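Local structure of alginate biosynthesis protein AlgX (Pseudomonas aeruginosa, 4KNC) at residues Phe57-Ala61 / Glu62-Glu66. The protein takes part in O-acetylation of the exopolysaccharide alginate and protects the polymer from degradation as it crosses the periplasm. Numbering follows the deposited sequence.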
ATOM      1  N   PHE A  57       5.183  15.934   6.354  1.00 41.96           N
ATOM      2  CA  PHE A  57       4.300  15.043   5.597  1.00 33.58           C
ATOM      3  C   PHE A  57       4.490  15.242   4.092  1.00 44.14           C
ATOM      4  O   PHE A  57       5.018  16.258   3.669  1.00 42.49           O
ATOM      5  CB  PHE A  57       2.830  15.284   5.980  1.00 30.44           C
ATOM      6  CG  PHE A  57       2.518  14.925   7.403  1.00 31.25           C
ATOM      7  CD1 PHE A  57       2.271  13.614   7.754  1.00 28.62           C
ATOM      8  CD2 PHE A  57       2.491  15.896   8.391  1.00 31.70           C
ATOM      9  CE1 PHE A  57       2.005  13.261   9.076  1.00 37.79           C
ATOM     10  CE2 PHE A  57       2.219  15.558   9.713  1.00 33.91           C
ATOM     11  CZ  PHE A  57       1.971  14.234  10.055  1.00 38.63           C
ATOM     12  N   GLY A  58       4.065  14.272   3.291  1.00 42.82           N
ATOM     13  CA  GLY A  58       4.140  14.409   1.844  1.00 38.98           C
ATOM     14  C   GLY A  58       5.318  13.706   1.188  1.00 45.33           C
ATOM     15  O   GLY A  58       5.853  12.718   1.704  1.00 42.34           O
ATOM     16  N   THR A  59       5.718  14.217   0.028  1.00 33.60           N
ATOM     17  CA  THR A  59       6.794  13.623  -0.740  1.00 38.67           C
ATOM     18  C   THR A  59       7.438  14.680  -1.639  1.00 40.90           C
ATOM     19  O   THR A  59       7.041  15.841  -1.620  1.00 43.64           O
ATOM     20  CB  THR A  59       6.281  12.461  -1.610  1.00 40.54           C
ATOM     21  OG1 THR A  59       7.386  11.867  -2.308  1.00 43.23           O
ATOM     22  CG2 THR A  59       5.252  12.963  -2.625  1.00 37.46           C
ATOM     23  N   SER A  60       8.430  14.261  -2.421  1.00 38.48           N
ATOM     24  CA  SER A  60       9.142  15.151  -3.341  1.00 46.82           C
ATOM     25  C   SER A  60       8.294  15.517  -4.551  1.00 52.48           C
ATOM     26  O   SER A  60       7.256  14.895  -4.798  1.00 49.59           O
ATOM     27  CB  SER A  60      10.406  14.462  -3.839  1.00 49.03           C
ATOM     28  OG  SER A  60      10.067  13.376  -4.679  1.00 50.34           O
ATOM     29  N   ALA A  61       8.752  16.514  -5.313  1.00 51.79           N
ATOM     30  CA  ALA A  61       8.068  16.945  -6.527  1.00 49.47           C
ATOM     31  C   ALA A  61       7.915  15.783  -7.500  1.00 48.18           C
ATOM     32  O   ALA A  61       6.868  15.608  -8.137  1.00 53.19           O
ATOM     33  CB  ALA A  61       8.828  18.090  -7.188  1.00 55.08           C
ATOM     34  N   GLU A  62       8.976  14.991  -7.604  1.00 42.70           N
ATOM     35  CA  GLU A  62       8.948  13.769  -8.399  1.00 49.09           C
ATOM     36  C   GLU A  62       7.847  12.802  -7.923  1.00 50.72           C
ATOM     37  O   GLU A  62       7.148  12.191  -8.734  1.00 47.89           O
ATOM     38  CB  GLU A  62      10.323  13.091  -8.379  1.00 41.48           C
ATOM     39  CG  GLU A  62      10.359  11.685  -8.987  1.00 54.97           C
ATOM     40  CD  GLU A  62      10.084  11.661 -10.491  1.00 73.19           C
ATOM     41  OE1 GLU A  62      10.052  12.737 -11.133  1.00 75.76           O
ATOM     42  OE2 GLU A  62       9.895  10.550 -11.035  1.00 80.09           O
ATOM     43  N   GLY A  63       7.698  12.674  -6.609  1.00 52.00           N
ATOM     44  CA  GLY A  63       6.646  11.846  -6.046  1.00 45.48           C
ATOM     45  C   GLY A  63       5.270  12.310  -6.475  1.00 42.27           C
ATOM     46  O   GLY A  63       4.427  11.498  -6.866  1.00 40.90           O
ATOM     47  N   TRP A  64       5.040  13.619  -6.407  1.00 39.15           N
ATOM     48  CA  TRP A  64       3.749  14.169  -6.824  1.00 48.63           C
ATOM     49  C   TRP A  64       3.478  13.956  -8.313  1.00 43.99           C
ATOM     50  O   TRP A  64       2.344  13.645  -8.706  1.00 38.18           O
ATOM     51  CB  TRP A  64       3.598  15.639  -6.410  1.00 44.59           C
ATOM     52  CG  TRP A  64       3.534  15.782  -4.910  1.00 40.99           C
ATOM     53  CD1 TRP A  64       4.453  16.384  -4.106  1.00 43.02           C
ATOM     54  CD2 TRP A  64       2.515  15.261  -4.038  1.00 37.59           C
ATOM     55  NE1 TRP A  64       4.063  16.288  -2.783  1.00 39.62           N
ATOM     56  CE2 TRP A  64       2.874  15.607  -2.719  1.00 38.16           C
ATOM     57  CE3 TRP A  64       1.330  14.549  -4.247  1.00 39.30           C
ATOM     58  CZ2 TRP A  64       2.093  15.262  -1.614  1.00 36.34           C
ATOM     59  CZ3 TRP A  64       0.553  14.220  -3.158  1.00 42.57           C
ATOM     60  CH2 TRP A  64       0.943  14.566  -1.852  1.00 45.19           C
ATOM     61  N   ARG A  65       4.523  14.076  -9.132  1.00 45.18           N
ATOM     62  CA  ARG A  65       4.385  13.764 -10.556  1.00 48.75           C
ATOM     63  C   ARG A  65       4.049  12.293 -10.805  1.00 42.38           C
ATOM     64  O   ARG A  65       3.210  11.972 -11.649  1.00 46.64           O
ATOM     65  CB  ARG A  65       5.648  14.147 -11.339  1.00 54.54           C
ATOM     66  CG  ARG A  65       5.818  15.642 -11.536  1.00 57.54           C
ATOM     67  CD  ARG A  65       6.868  15.940 -12.586  1.00 59.92           C
ATOM     68  NE  ARG A  65       8.143  15.298 -12.287  1.00 56.48           N
ATOM     69  CZ  ARG A  65       9.115  15.869 -11.585  1.00 58.10           C
ATOM     70  NH1 ARG A  65       8.961  17.099 -11.107  1.00 62.33           N
ATOM     71  NH2 ARG A  65      10.245  15.213 -11.366  1.00 58.03           N
ATOM     72  N   GLU A  66       4.705  11.399 -10.074  1.00 43.76           N
ATOM     73  CA  GLU A  66       4.454   9.972 -10.243  1.00 47.47           C
ATOM     74  C   GLU A  66       3.029   9.621  -9.801  1.00 47.24           C
ATOM     75  O   GLU A  66       2.353   8.795 -10.429  1.00 40.73           O
ATOM     76  CB  GLU A  66       5.486   9.146  -9.472  1.00 47.46           C
ATOM     77  CG  GLU A  66       6.893   9.139 -10.108  1.00 52.20           C
ATOM     78  CD  GLU A  66       7.939   8.478  -9.218  1.00 50.13           C
ATOM     79  OE1 GLU A  66       8.022   8.852  -8.032  1.00 48.79           O
ATOM     80  OE2 GLU A  66       8.669   7.579  -9.692  1.00 53.59           O
TER
HETATM   81  O   HOH W   1       4.796  17.178  -0.060  1.00 50.24           O
HETATM   82  O   HOH W   2      11.766  15.492  -6.775  1.00 54.66           O
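S60 is the N-cap of helix 61-76, and its OG accepts from G63 N at 3.1 Å with an N-H...O angle of 156°. A chi1 of 68° places OG between its own backbone N and carbonyl carbon, where it meets the G63 amide. Water 2 accepts from the preceding amide, E62 N, and makes a weak contact with S60 OG. Regular helical bonding starts at once: W64 N donates to S60 O at 3.0 Å, and R65 N donates to A61 O.

The nonpolar part is a CH-pi contact. T59 CG2 sits over one face of the W64 indole, 3.6 Å from the centroid of the five-membered ring and 13° off its normal. In the plane of that indole, at its edge, water 1 accepts from W64 NE1 at 3.0 Å and also from T59 N, tying ring to loop. Helix 107-123 packs against the indole: F121 meets it edge-to-face, and T117 and R120 touch it as well.

Within the first turn R65 NH2 pairs with E62 OE1 in a salt bridge, though the modelled 2.5 Å is doubtfully short, while A61 O lies over one guanidinium face.

At this loop-to-helix junction of the SGNH hydrolase-like domain, away from the active-site residues, S60 OG and water 2 thus give acceptors to first-turn amides that have no carbonyl of a preceding turn, and the E62 carboxylate near the N-terminus probably interacts favourably with the helix dipole.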